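Local coordinates for protein catechol 2,3-dioxygenase (Pseudomonas sp. KL28, PDB 3HQ0) that probably catalyses the iron-dependent extradiol cleavage of catechol by dioxygen, giving 2-hydroxy-6-oxohexa-2,4-dienoate, and works as a homotetramer, at residues A[2-7]-A[72-77]; A[13-18]-A[57-62]; A[142-147]-A[227-232]; A[152-157]-A[199-204]. One frame throughout, in Å; residues are numbered along the deposited sequence.

Contact 1: A[2-7]-A[72-77]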
loop_
_atom_site.group_PDB
_atom_site.type_symbol
_atom_site.label_atom_id
_atom_site.label_comp_id
_atom_site.label_asym_id
_atom_site.label_seq_id
_atom_site.Cartn_x
_atom_site.Cartn_y
_atom_site.Cartn_z
ATOM N N ALA A 2 -4.642 30.515 -6.779
ATOM C CA ALA A 2 -4.498 30.299 -8.250
ATOM C C ALA A 2 -3.070 29.981 -8.654
ATOM O O ALA A 2 -2.129 30.511 -8.073
ATOM C CB ALA A 2 -4.958 31.542 -9.008
ATOM N N MET A 3 -2.925 29.108 -9.651
ATOM C CA MET A 3 -1.619 28.752 -10.200
ATOM C C MET A 3 -1.439 29.741 -11.359
ATOM O O MET A 3 -2.275 29.807 -12.272
ATOM C CB MET A 3 -1.624 27.309 -10.721
ATOM C CG MET A 3 -1.317 26.256 -9.667
ATOM S SD MET A 3 0.355 26.441 -9.000
ATOM C CE MET A 3 1.319 26.167 -10.479
ATOM N N THR A 4 -0.362 30.517 -11.306
ATOM C CA THR A 4 -0.107 31.532 -12.325
ATOM C C THR A 4 1.366 31.526 -12.746
ATOM O O THR A 4 2.157 30.729 -12.232
ATOM C CB THR A 4 -0.485 32.927 -11.768
ATOM O OG1 THR A 4 -0.370 33.909 -12.797
ATOM C CG2 THR A 4 0.429 33.303 -10.643
ATOM N N GLY A 5 1.729 32.416 -13.671
ATOM C CA GLY A 5 3.106 32.476 -14.137
ATOM C C GLY A 5 3.559 31.138 -14.699
ATOM O O GLY A 5 2.937 30.620 -15.616
ATOM N N VAL A 6 4.649 30.583 -14.169
ATOM C CA VAL A 6 5.125 29.289 -14.639
ATOM C C VAL A 6 4.320 28.222 -13.915
ATOM O O VAL A 6 4.286 28.189 -12.685
ATOM C CB VAL A 6 6.616 29.061 -14.326
ATOM C CG1 VAL A 6 7.026 27.675 -14.823
ATOM C CG2 VAL A 6 7.462 30.135 -14.980
ATOM N N LEU A 7 3.689 27.345 -14.684
ATOM C CA LEU A 7 2.845 26.308 -14.115
ATOM C C LEU A 7 3.500 25.002 -13.710
ATOM O O LEU A 7 3.292 24.524 -12.595
ATOM C CB LEU A 7 1.714 25.959 -15.078
ATOM C CG LEU A 7 0.727 27.021 -15.568
ATOM C CD1 LEU A 7 -0.314 26.336 -16.427
ATOM C CD2 LEU A 7 0.055 27.736 -14.390
ATOM N N LYS A 72 5.789 25.011 -18.781
ATOM C CA LYS A 72 4.597 25.527 -19.427
ATOM C C LYS A 72 4.106 26.677 -18.561
ATOM O O LYS A 72 4.100 26.573 -17.332
ATOM C CB LYS A 72 3.521 24.445 -19.514
ATOM C CG LYS A 72 2.404 24.766 -20.496
ATOM C CD LYS A 72 1.288 25.579 -19.889
ATOM C CE LYS A 72 0.223 25.896 -20.946
ATOM N NZ LYS A 72 -0.270 24.690 -21.695
ATOM N N VAL A 73 3.719 27.777 -19.199
ATOM C CA VAL A 73 3.225 28.935 -18.468
ATOM C C VAL A 73 1.740 29.101 -18.737
ATOM O O VAL A 73 1.210 28.559 -19.705
ATOM C CB VAL A 73 3.997 30.220 -18.861
ATOM C CG1 VAL A 73 5.505 29.988 -18.656
ATOM C CG2 VAL A 73 3.694 30.607 -20.308
ATOM N N LEU A 74 1.079 29.868 -17.881
ATOM C CA LEU A 74 -0.360 30.081 -17.964
ATOM C C LEU A 74 -0.958 30.430 -19.326
ATOM O O LEU A 74 -1.942 29.814 -19.747
ATOM C CB LEU A 74 -0.766 31.150 -16.954
ATOM C CG LEU A 74 -2.261 31.337 -16.706
ATOM C CD1 LEU A 74 -2.832 30.078 -16.067
ATOM C CD2 LEU A 74 -2.470 32.533 -15.796
ATOM N N ASP A 75 -0.376 31.413 -20.007
ATOM C CA ASP A 75 -0.899 31.875 -21.294
ATOM C C ASP A 75 0.114 32.721 -22.073
ATOM O O ASP A 75 1.200 33.019 -21.578
ATOM C CB ASP A 75 -2.168 32.707 -21.061
ATOM C CG ASP A 75 -1.958 33.814 -20.034
ATOM O OD1 ASP A 75 -0.866 34.412 -20.028
ATOM O OD2 ASP A 75 -2.882 34.090 -19.238
ATOM N N LYS A 76 -0.263 33.123 -23.287
ATOM C CA LYS A 76 0.609 33.919 -24.149
ATOM C C LYS A 76 1.086 35.219 -23.502
ATOM O O LYS A 76 2.262 35.583 -23.609
ATOM C CB LYS A 76 -0.103 34.227 -25.471
ATOM C CG LYS A 76 -0.348 32.990 -26.342
ATOM C CD LYS A 76 -1.187 33.309 -27.581
ATOM C CE LYS A 76 -0.480 34.298 -28.504
ATOM N NZ LYS A 76 -1.260 34.559 -29.757
ATOM N N ALA A 77 0.175 35.921 -22.839
ATOM C CA ALA A 77 0.528 37.172 -22.187
ATOM C C ALA A 77 1.645 36.957 -21.165
ATOM O O ALA A 77 2.588 37.745 -21.079
ATOM C CB ALA A 77 -0.704 37.769 -21.514
#

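Contact 2: A[13-18]-A[57-62]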
loop_
_atom_site.group_PDB
_atom_site.type_symbol
_atom_site.label_atom_id
_atom_site.label_comp_id
_atom_site.label_asym_id
_atom_site.label_seq_id
_atom_site.Cartn_x
_atom_site.Cartn_y
_atom_site.Cartn_z
ATOM N N GLN A 13 14.170 17.428 -23.217
ATOM C CA GLN A 13 14.690 16.763 -24.398
ATOM C C GLN A 13 16.024 16.186 -23.996
ATOM O O GLN A 13 16.958 16.916 -23.653
ATOM C CB GLN A 13 14.872 17.729 -25.565
ATOM C CG GLN A 13 15.525 17.046 -26.752
ATOM C CD GLN A 13 15.456 17.864 -28.015
ATOM O OE1 GLN A 13 14.376 18.114 -28.542
ATOM N NE2 GLN A 13 16.616 18.284 -28.514
ATOM N N VAL A 14 16.098 14.862 -24.041
ATOM C CA VAL A 14 17.281 14.130 -23.648
ATOM C C VAL A 14 17.917 13.455 -24.850
ATOM O O VAL A 14 17.230 13.091 -25.798
ATOM C CB VAL A 14 16.906 13.065 -22.588
ATOM C CG1 VAL A 14 18.105 12.200 -22.252
ATOM C CG2 VAL A 14 16.367 13.765 -21.335
ATOM N N ARG A 15 19.232 13.294 -24.789
ATOM C CA ARG A 15 20.001 12.670 -25.859
ATOM C C ARG A 15 20.250 11.198 -25.581
ATOM O O ARG A 15 20.728 10.838 -24.508
ATOM C CB ARG A 15 21.362 13.349 -26.007
ATOM C CG ARG A 15 21.329 14.838 -26.267
ATOM C CD ARG A 15 22.716 15.315 -26.651
ATOM N NE ARG A 15 23.661 15.233 -25.541
ATOM C CZ ARG A 15 23.731 16.126 -24.562
ATOM N NH1 ARG A 15 22.911 17.165 -24.563
ATOM N NH2 ARG A 15 24.618 15.985 -23.587
ATOM N N VAL A 16 19.947 10.354 -26.563
ATOM C CA VAL A 16 20.169 8.917 -26.434
ATOM C C VAL A 16 21.147 8.446 -27.520
ATOM O O VAL A 16 21.043 8.863 -28.670
ATOM C CB VAL A 16 18.841 8.152 -26.553
ATOM C CG1 VAL A 16 17.985 8.443 -25.339
ATOM C CG2 VAL A 16 18.108 8.575 -27.813
ATOM N N LEU A 17 22.097 7.592 -27.148
ATOM C CA LEU A 17 23.103 7.085 -28.085
ATOM C C LEU A 17 22.542 6.262 -29.232
ATOM O O LEU A 17 23.136 6.212 -30.310
ATOM C CB LEU A 17 24.155 6.248 -27.352
ATOM C CG LEU A 17 25.152 6.978 -26.451
ATOM C CD1 LEU A 17 25.807 8.101 -27.235
ATOM C CD2 LEU A 17 24.448 7.534 -25.235
ATOM N N ASN A 18 21.411 5.604 -28.996
ATOM C CA ASN A 18 20.770 4.789 -30.020
ATOM C C ASN A 18 19.276 5.062 -29.991
ATOM O O ASN A 18 18.570 4.624 -29.086
ATOM C CB ASN A 18 21.043 3.306 -29.770
ATOM C CG ASN A 18 20.350 2.413 -30.775
ATOM O OD1 ASN A 18 19.135 2.244 -30.737
ATOM N ND2 ASN A 18 21.122 1.849 -31.693
ATOM N N ILE A 57 11.197 14.067 -24.726
ATOM C CA ILE A 57 11.607 13.944 -26.125
ATOM C C ILE A 57 13.026 13.385 -26.197
ATOM O O ILE A 57 13.913 13.827 -25.464
ATOM C CB ILE A 57 11.588 15.327 -26.849
ATOM C CG1 ILE A 57 10.213 15.988 -26.703
ATOM C CG2 ILE A 57 11.921 15.160 -28.330
ATOM C CD1 ILE A 57 9.972 16.624 -25.339
ATOM N N ILE A 58 13.239 12.402 -27.064
ATOM C CA ILE A 58 14.565 11.819 -27.211
ATOM C C ILE A 58 15.162 12.164 -28.573
ATOM O O ILE A 58 14.457 12.234 -29.576
ATOM C CB ILE A 58 14.541 10.283 -27.048
ATOM C CG1 ILE A 58 13.630 9.652 -28.103
ATOM C CG2 ILE A 58 14.101 9.925 -25.631
ATOM C CD1 ILE A 58 13.630 8.134 -28.069
ATOM N N ARG A 59 16.471 12.363 -28.594
ATOM C CA ARG A 59 17.174 12.724 -29.815
ATOM C C ARG A 59 18.457 11.910 -29.933
ATOM O O ARG A 59 19.274 11.899 -29.009
ATOM C CB ARG A 59 17.504 14.224 -29.777
ATOM C CG ARG A 59 18.195 14.779 -31.001
ATOM C CD ARG A 59 18.423 16.270 -30.834
ATOM N NE ARG A 59 19.502 16.563 -29.895
ATOM C CZ ARG A 59 20.791 16.574 -30.218
ATOM N NH1 ARG A 59 21.168 16.313 -31.463
ATOM N NH2 ARG A 59 21.704 16.853 -29.299
ATOM N N GLU A 60 18.635 11.217 -31.056
ATOM C CA GLU A 60 19.850 10.438 -31.242
ATOM C C GLU A 60 20.992 11.436 -31.325
ATOM O O GLU A 60 20.916 12.413 -32.067
ATOM C CB GLU A 60 19.780 9.601 -32.527
ATOM C CG GLU A 60 20.985 8.682 -32.716
ATOM C CD GLU A 60 20.797 7.655 -33.831
ATOM O OE1 GLU A 60 20.650 8.056 -35.008
ATOM O OE2 GLU A 60 20.792 6.441 -33.528
ATOM N N ALA A 61 22.045 11.197 -30.552
ATOM C CA ALA A 61 23.195 12.089 -30.532
ATOM C C ALA A 61 24.471 11.350 -30.153
ATOM O O ALA A 61 24.425 10.211 -29.684
ATOM C CB ALA A 61 22.946 13.233 -29.553
ATOM N N ASP A 62 25.606 12.017 -30.341
ATOM C CA ASP A 62 26.907 11.433 -30.034
ATOM C C ASP A 62 27.158 11.318 -28.536
ATOM O O ASP A 62 27.959 10.491 -28.096
ATOM C CB ASP A 62 28.027 12.267 -30.671
ATOM C CG ASP A 62 27.870 12.412 -32.182
ATOM O OD1 ASP A 62 28.738 13.054 -32.814
ATOM O OD2 ASP A 62 26.879 11.886 -32.738
#

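Contact 3: A[142-147]-A[227-232]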
loop_
_atom_site.group_PDB
_atom_site.type_symbol
_atom_site.label_atom_id
_atom_site.label_comp_id
_atom_site.label_asym_id
_atom_site.label_seq_id
_atom_site.Cartn_x
_atom_site.Cartn_y
_atom_site.Cartn_z
ATOM N N GLN A 142 -3.436 1.732 -20.064
ATOM C CA GLN A 142 -2.187 2.488 -20.112
ATOM C C GLN A 142 -1.459 2.460 -18.780
ATOM O O GLN A 142 -0.240 2.413 -18.743
ATOM C CB GLN A 142 -2.435 3.955 -20.435
ATOM C CG GLN A 142 -2.991 4.286 -21.792
ATOM C CD GLN A 142 -3.511 5.705 -21.806
ATOM O OE1 GLN A 142 -4.501 6.017 -21.140
ATOM N NE2 GLN A 142 -2.834 6.581 -22.538
ATOM N N ARG A 143 -2.217 2.526 -17.690
ATOM C CA ARG A 143 -1.640 2.546 -16.351
ATOM C C ARG A 143 -0.854 1.291 -16.044
ATOM O O ARG A 143 -0.029 1.277 -15.134
ATOM C CB ARG A 143 -2.737 2.725 -15.293
ATOM C CG ARG A 143 -2.176 3.005 -13.906
ATOM C CD ARG A 143 -3.234 3.084 -12.806
ATOM N NE ARG A 143 -3.709 1.774 -12.365
ATOM C CZ ARG A 143 -4.355 1.563 -11.219
ATOM N NH1 ARG A 143 -4.597 2.576 -10.397
ATOM N NH2 ARG A 143 -4.759 0.345 -10.894
ATOM N N GLU A 144 -1.102 0.229 -16.801
ATOM C CA GLU A 144 -0.397 -1.020 -16.559
ATOM C C GLU A 144 0.526 -1.449 -17.701
ATOM O O GLU A 144 0.881 -2.621 -17.828
ATOM C CB GLU A 144 -1.411 -2.117 -16.185
ATOM C CG GLU A 144 -1.682 -2.168 -14.670
ATOM C CD GLU A 144 -3.089 -2.628 -14.283
ATOM O OE1 GLU A 144 -3.581 -3.641 -14.831
ATOM O OE2 GLU A 144 -3.703 -1.971 -13.407
ATOM N N HIS A 145 0.928 -0.477 -18.518
ATOM C CA HIS A 145 1.847 -0.723 -19.627
ATOM C C HIS A 145 3.209 -0.239 -19.139
ATOM O O HIS A 145 3.457 0.971 -19.081
ATOM C CB HIS A 145 1.427 0.085 -20.857
ATOM C CG HIS A 145 2.090 -0.352 -22.123
ATOM N ND1 HIS A 145 1.743 -1.511 -22.782
ATOM C CD2 HIS A 145 3.075 0.216 -22.857
ATOM C CE1 HIS A 145 2.484 -1.637 -23.868
ATOM N NE2 HIS A 145 3.302 -0.601 -23.936
ATOM N N GLY A 146 4.093 -1.172 -18.793
ATOM C CA GLY A 146 5.398 -0.785 -18.286
ATOM C C GLY A 146 5.204 -0.101 -16.938
ATOM O O GLY A 146 4.148 -0.261 -16.327
ATOM N N ILE A 147 6.200 0.650 -16.465
ATOM C CA ILE A 147 6.088 1.349 -15.178
ATOM C C ILE A 147 4.863 2.278 -15.195
ATOM O O ILE A 147 4.076 2.325 -14.239
ATOM C CB ILE A 147 7.374 2.164 -14.886
ATOM C CG1 ILE A 147 8.551 1.195 -14.713
ATOM C CG2 ILE A 147 7.190 3.038 -13.633
ATOM C CD1 ILE A 147 9.924 1.850 -14.698
ATOM N N VAL A 227 5.995 1.844 -6.744
ATOM C CA VAL A 227 7.451 1.955 -6.783
ATOM C C VAL A 227 8.032 0.539 -6.724
ATOM O O VAL A 227 8.942 0.202 -7.479
ATOM C CB VAL A 227 8.021 2.795 -5.607
ATOM C CG1 VAL A 227 9.547 2.791 -5.674
ATOM C CG2 VAL A 227 7.523 4.239 -5.689
ATOM N N LEU A 228 7.500 -0.291 -5.828
ATOM C CA LEU A 228 7.962 -1.671 -5.714
ATOM C C LEU A 228 7.774 -2.370 -7.063
ATOM O O LEU A 228 8.643 -3.108 -7.529
ATOM C CB LEU A 228 7.163 -2.407 -4.638
ATOM C CG LEU A 228 7.623 -3.842 -4.395
ATOM C CD1 LEU A 228 9.072 -3.831 -3.916
ATOM C CD2 LEU A 228 6.716 -4.500 -3.367
ATOM N N ARG A 229 6.621 -2.135 -7.683
ATOM C CA ARG A 229 6.336 -2.717 -8.990
ATOM C C ARG A 229 7.377 -2.273 -10.023
ATOM O O ARG A 229 7.905 -3.090 -10.787
ATOM C CB ARG A 229 4.938 -2.295 -9.442
ATOM C CG ARG A 229 4.582 -2.662 -10.864
ATOM C CD ARG A 229 3.154 -2.249 -11.139
ATOM N NE ARG A 229 2.714 -2.551 -12.497
ATOM C CZ ARG A 229 2.962 -1.785 -13.557
ATOM N NH1 ARG A 229 3.656 -0.664 -13.423
ATOM N NH2 ARG A 229 2.500 -2.135 -14.748
ATOM N N ALA A 230 7.660 -0.972 -10.044
ATOM C CA ALA A 230 8.621 -0.422 -10.980
ATOM C C ALA A 230 9.952 -1.148 -10.806
ATOM O O ALA A 230 10.655 -1.420 -11.781
ATOM C CB ALA A 230 8.792 1.085 -10.737
ATOM N N GLY A 231 10.271 -1.481 -9.556
ATOM C CA GLY A 231 11.504 -2.178 -9.259
ATOM C C GLY A 231 11.533 -3.543 -9.912
ATOM O O GLY A 231 12.574 -3.981 -10.411
ATOM N N ASP A 232 10.388 -4.215 -9.909
ATOM C CA ASP A 232 10.272 -5.537 -10.503
ATOM C C ASP A 232 10.386 -5.461 -12.014
ATOM O O ASP A 232 11.046 -6.291 -12.639
ATOM C CB ASP A 232 8.936 -6.188 -10.124
ATOM C CG ASP A 232 8.843 -6.515 -8.638
ATOM O OD1 ASP A 232 9.895 -6.574 -7.977
ATOM O OD2 ASP A 232 7.716 -6.722 -8.139
#

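Contact 4: A[152-157]-A[199-204]. With FE (Fe (III) ion), chain E.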
loop_
_atom_site.group_PDB
_atom_site.type_symbol
_atom_site.label_atom_id
_atom_site.label_comp_id
_atom_site.label_asym_id
_atom_site.label_seq_id
_atom_site.Cartn_x
_atom_site.Cartn_y
_atom_site.Cartn_z
ATOM N N LEU A 152 5.766 14.099 -15.638
ATOM C CA LEU A 152 7.169 14.485 -15.615
ATOM C C LEU A 152 7.156 15.371 -14.389
ATOM O O LEU A 152 6.585 16.461 -14.412
ATOM C CB LEU A 152 7.534 15.316 -16.841
ATOM C CG LEU A 152 8.882 16.037 -16.743
ATOM C CD1 LEU A 152 10.014 15.019 -16.756
ATOM C CD2 LEU A 152 9.032 17.017 -17.909
ATOM N N ASP A 153 7.761 14.896 -13.312
ATOM C CA ASP A 153 7.730 15.626 -12.052
ATOM C C ASP A 153 8.723 16.770 -11.928
ATOM O O ASP A 153 8.372 17.863 -11.484
ATOM C CB ASP A 153 7.931 14.642 -10.903
ATOM C CG ASP A 153 7.412 15.169 -9.602
ATOM O OD1 ASP A 153 6.180 15.087 -9.378
ATOM O OD2 ASP A 153 8.231 15.679 -8.816
ATOM N N HIS A 154 9.966 16.514 -12.308
ATOM C CA HIS A 154 11.014 17.531 -12.226
ATOM C C HIS A 154 12.290 16.917 -12.753
ATOM O O HIS A 154 12.280 15.833 -13.335
ATOM C CB HIS A 154 11.249 17.964 -10.767
ATOM C CG HIS A 154 11.796 16.872 -9.894
ATOM N ND1 HIS A 154 10.987 15.955 -9.252
ATOM C CD2 HIS A 154 13.068 16.482 -9.644
ATOM C CE1 HIS A 154 11.735 15.051 -8.651
ATOM N NE2 HIS A 154 13.002 15.345 -8.876
ATOM N N CYS A 155 13.389 17.624 -12.558
ATOM C CA CYS A 155 14.696 17.126 -12.940
ATOM C C CYS A 155 15.664 17.735 -11.932
ATOM O O CYS A 155 15.301 18.649 -11.184
ATOM C CB CYS A 155 15.059 17.533 -14.381
ATOM S SG CYS A 155 15.502 19.257 -14.631
ATOM N N LEU A 156 16.874 17.199 -11.861
ATOM C CA LEU A 156 17.864 17.736 -10.944
ATOM C C LEU A 156 19.107 17.947 -11.780
ATOM O O LEU A 156 19.669 16.992 -12.314
ATOM C CB LEU A 156 18.134 16.762 -9.790
ATOM C CG LEU A 156 19.095 17.297 -8.716
ATOM C CD1 LEU A 156 18.868 16.575 -7.400
ATOM C CD2 LEU A 156 20.522 17.127 -9.178
ATOM N N LEU A 157 19.521 19.204 -11.910
ATOM C CA LEU A 157 20.681 19.527 -12.727
ATOM C C LEU A 157 21.936 19.830 -11.920
ATOM O O LEU A 157 21.865 20.359 -10.807
ATOM C CB LEU A 157 20.369 20.721 -13.638
ATOM C CG LEU A 157 19.101 20.703 -14.495
ATOM C CD1 LEU A 157 19.006 19.393 -15.287
ATOM C CD2 LEU A 157 17.899 20.882 -13.591
ATOM N N LYS A 199 4.176 21.777 -4.961
ATOM C CA LYS A 199 4.893 20.509 -4.986
ATOM C C LYS A 199 6.216 20.758 -4.268
ATOM O O LYS A 199 6.669 21.902 -4.192
ATOM C CB LYS A 199 5.155 20.059 -6.426
ATOM C CG LYS A 199 3.884 19.773 -7.218
ATOM C CD LYS A 199 4.183 19.061 -8.515
ATOM C CE LYS A 199 5.146 19.842 -9.366
ATOM N NZ LYS A 199 5.785 18.987 -10.409
ATOM N N VAL A 200 6.823 19.703 -3.733
ATOM C CA VAL A 200 8.099 19.825 -3.031
ATOM C C VAL A 200 9.101 20.511 -3.956
ATOM O O VAL A 200 9.866 21.373 -3.524
ATOM C CB VAL A 200 8.625 18.443 -2.591
ATOM C CG1 VAL A 200 10.009 18.571 -1.946
ATOM C CG2 VAL A 200 7.652 17.829 -1.601
ATOM N N HIS A 201 9.108 20.119 -5.226
ATOM C CA HIS A 201 9.969 20.779 -6.186
ATOM C C HIS A 201 9.638 20.471 -7.640
ATOM O O HIS A 201 9.212 19.363 -8.008
ATOM C CB HIS A 201 11.463 20.522 -5.893
ATOM C CG HIS A 201 11.886 19.092 -6.028
ATOM N ND1 HIS A 201 11.329 18.074 -5.285
ATOM C CD2 HIS A 201 12.851 18.518 -6.785
ATOM C CE1 HIS A 201 11.931 16.936 -5.576
ATOM N NE2 HIS A 201 12.859 17.177 -6.484
ATOM N N ASP A 202 9.816 21.499 -8.458
ATOM C CA ASP A 202 9.563 21.435 -9.874
ATOM C C ASP A 202 10.890 21.312 -10.616
ATOM O O ASP A 202 10.934 20.869 -11.766
ATOM C CB ASP A 202 8.792 22.683 -10.285
ATOM C CG ASP A 202 7.328 22.625 -9.854
ATOM O OD1 ASP A 202 6.561 21.863 -10.487
ATOM O OD2 ASP A 202 6.947 23.321 -8.884
ATOM N N ILE A 203 11.968 21.696 -9.939
ATOM C CA ILE A 203 13.323 21.611 -10.480
ATOM C C ILE A 203 14.313 21.774 -9.322
ATOM O O ILE A 203 14.005 22.427 -8.325
ATOM C CB ILE A 203 13.587 22.697 -11.559
ATOM C CG1 ILE A 203 14.917 22.403 -12.268
ATOM C CG2 ILE A 203 13.638 24.087 -10.925
ATOM C CD1 ILE A 203 15.102 23.170 -13.592
ATOM N N ALA A 204 15.479 21.151 -9.443
ATOM C CA ALA A 204 16.510 21.226 -8.406
ATOM C C ALA A 204 17.902 21.364 -9.025
ATOM O O ALA A 204 18.131 20.944 -10.158
ATOM C CB ALA A 204 16.459 19.968 -7.508
HETATM FE FE FE E . 14.271 13.795 -8.045
HETATM O O HOH W 1 7.949 16.963 -6.511
#

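Contact 1: A[2-7]-A[72-77]
Gly5 and Leu7 meet the end of strand 65-73 and the residue after it through two backbone hydrogen bonds: Leu74 N donates to Gly5 O at 3.0 Å, and Leu7 N to Lys72 O at 2.8 Å. These bonds flank Val6 and Val73, an antiparallel non-hydrogen-bonded pair whose CA atoms are 4.3 Å apart. The two valines project from one face of the sheet, where Val6 CG2 touches Val73 CG1 at 4.2 Å.

Leu7 and Leu74 carry more of the buried surface. Leu7 sends CD1 along the aliphatic part of Lys72, its nearest carbon being Lys72 CD at 3.9 Å, and the two side chains run side by side in the same direction. Its other branch, CD2, packs against Leu74 CD1 at 4.1 Å. Leu74 holds CG opposite its backbone N (chi1 -169°), which turns the isobutyl group back over the N-terminal segment; CD1 then lies 3.8 Å from Met3 O while CD2 reaches Thr4 OG1.

Gly5 takes a positive phi just before strand 6-7; farther out, Asp75 caps the start of helix 76-89, with OD1 also bonded to Thr78. Met3 and Thr4 pack on the same residues of a second subunit. The N-terminal strand thus borders the end of strand 65-73, while Val73 packs beneath helix 76-89 on Leu79 and Leu82 and beside Leu120 of strand 117-121.

Contact 2: A[13-18]-A[57-62]
Arg59 runs out with CG trans to N (chi1 -178°) and bends at chi3, whereas in Arg15 a chi1 of -57° sets CG beside the backbone N. The chains lie side by side, pointing the same way, and Arg59 NH2 comes within 3.2 Å of Arg15 CD. Their guanidinium planes are turned 54° apart. Ala61 CB packs against the same methylene, Arg15 CD, at 3.6 Å, and Gln13 NE2 approaches Arg59 CD, 3.6 Å away, nearer the start of the strands.

Beneath these groups strands 13-16 and 57-60 run parallel, in register from Gln13–Ile57 to Val16–Glu60. Val14 N donates to Ile57 O at 2.8 Å, and Arg59 N returns a bond to Val14 O at 3.0 Å. Val16 N then bonds Arg59 O at 3.0 Å, and Ala61 N closes the ladder on Val16 O. On the reverse face Val16 CG2 rests on Ile58 CB at 4.0 Å.

Asp67 draws the cluster together: its carboxylate forms salt bridges with Arg15 NH1 and Arg59 NE and accepts from Gln13 NE2, while Arg15 NE also donates to Thr63 O. This anion probably offsets the charge of both arginines and would tend to stay ionised.

Contact 3: A[142-147]-A[227-232]
Arg229 of helix 224-236 reaches end-on to the carbonyl of Gly146, an arginine-to-backbone grip that ties the linker between the two vicinal-oxygen-chelate domains to a helix of the second. Its side chain is fully extended from CG to NE, which carries the guanidinium away from the helix to the linker turn. Both terminal nitrogens converge on one atom: NH1 and NH2 of Arg229 each lie 3.0 Å from Gly146 O, with N-H...O angles of about 140° each. Gly146 O sits close to the guanidinium plane, whereas the two donors approach from the same face of the carbonyl plane, tilted out of it.

Glu144 crosses the arginine at about a right angle, and its carboxylate plane is 60° from the guanidinium. Within the chain its side chain meets Arg229 NH2 through CB and CG, both at 4.2 Å, while Glu144 O lies at the guanidinium edge. Its OE1 instead forms a salt bridge to Arg229 of a third subunit, whose Glu144 reciprocates with Arg229 here, so the paired turns join two chains. Arg143 shares its charge between Glu144 OE2, through NH2, and Glu222, through NH1.

Farther along the linker, Ile147 lays its side chain against Ala230, with CG2 3.8 Å from Ala230 CB. A weak bond completes the grip: Arg229 NH1 to Ile147 O, 3.1 Å long and bent to 126°.

Contact 4: A[152-157]-A[199-204]
Asp153 OD2 takes two bonds: His154 ND1 donates to it at 2.8 Å, nearly straight at 163°, and a water donates to Asp153 OD2 at 2.7 Å and to His201 O at 3.1 Å, bridging the segments. The bond from His154 lies in the imidazole plane and uses the anti lone pair of Asp153 OD2. By engaging ND1, this second-shell carboxylate helps fix the ring's rotation, with His154 NE2 on the iron, 2.2 Å away; it would also be expected to make the imidazole a stronger donor to the metal.

His201 covers one face of that ring. Its NE2 stands 3.0 Å above the plane, over the centre of the His154 ring, and the ring planes are inclined at 45°, so the pair is oblique. Both histidines place CG between the backbone N and the carbonyl carbon (chi1 65° in each), which swings the rings together. Trp193 meets the His201 ring edge-to-face.

On the backbone side Lys199 NZ donates to Asp153 O at 3.0 Å, in the carbonyl plane and on a lone pair. Asp202 and Ile203 form a classic bulge opposite Leu194 of strand 189-195; on the other side, strands 151-159 and 203-207 pair in parallel: Ala204 N bonds to Cys155 O, and Leu157 N to Ala204 O at 2.8 Å. Leu157 CD2 packs on Ile203 CG1 at 3.6 Å.

With His216 and Glu267 completing the protein ligands, His154 belongs to the two-histidine, one-carboxylate facial triad characteristic of extradiol dioxygenases, held here in the C-terminal domain.

How the contacts relate
Contact 4 holds the iron ligand His154 and lies near the middle of the chain, its centre about 5 Å from the chain centre; the others lie farther out. Contacts 1 and 2 both reach the N-terminal sheet, where strands 65-73 and 9-16 are neighbours, yet their centres are about 29 Å apart. Contact 1 comes nearest to contact 4, with closest atoms about 5 Å apart. In contact 2, the side chain of Val14 is about 9 Å from that of the iron ligand His216. Contact 3 joins the interdomain linker to helix 224-236, about 21 Å from contact 4 between centres, and its Ala230 side chain is about 10 Å from that of the iron ligand Glu267.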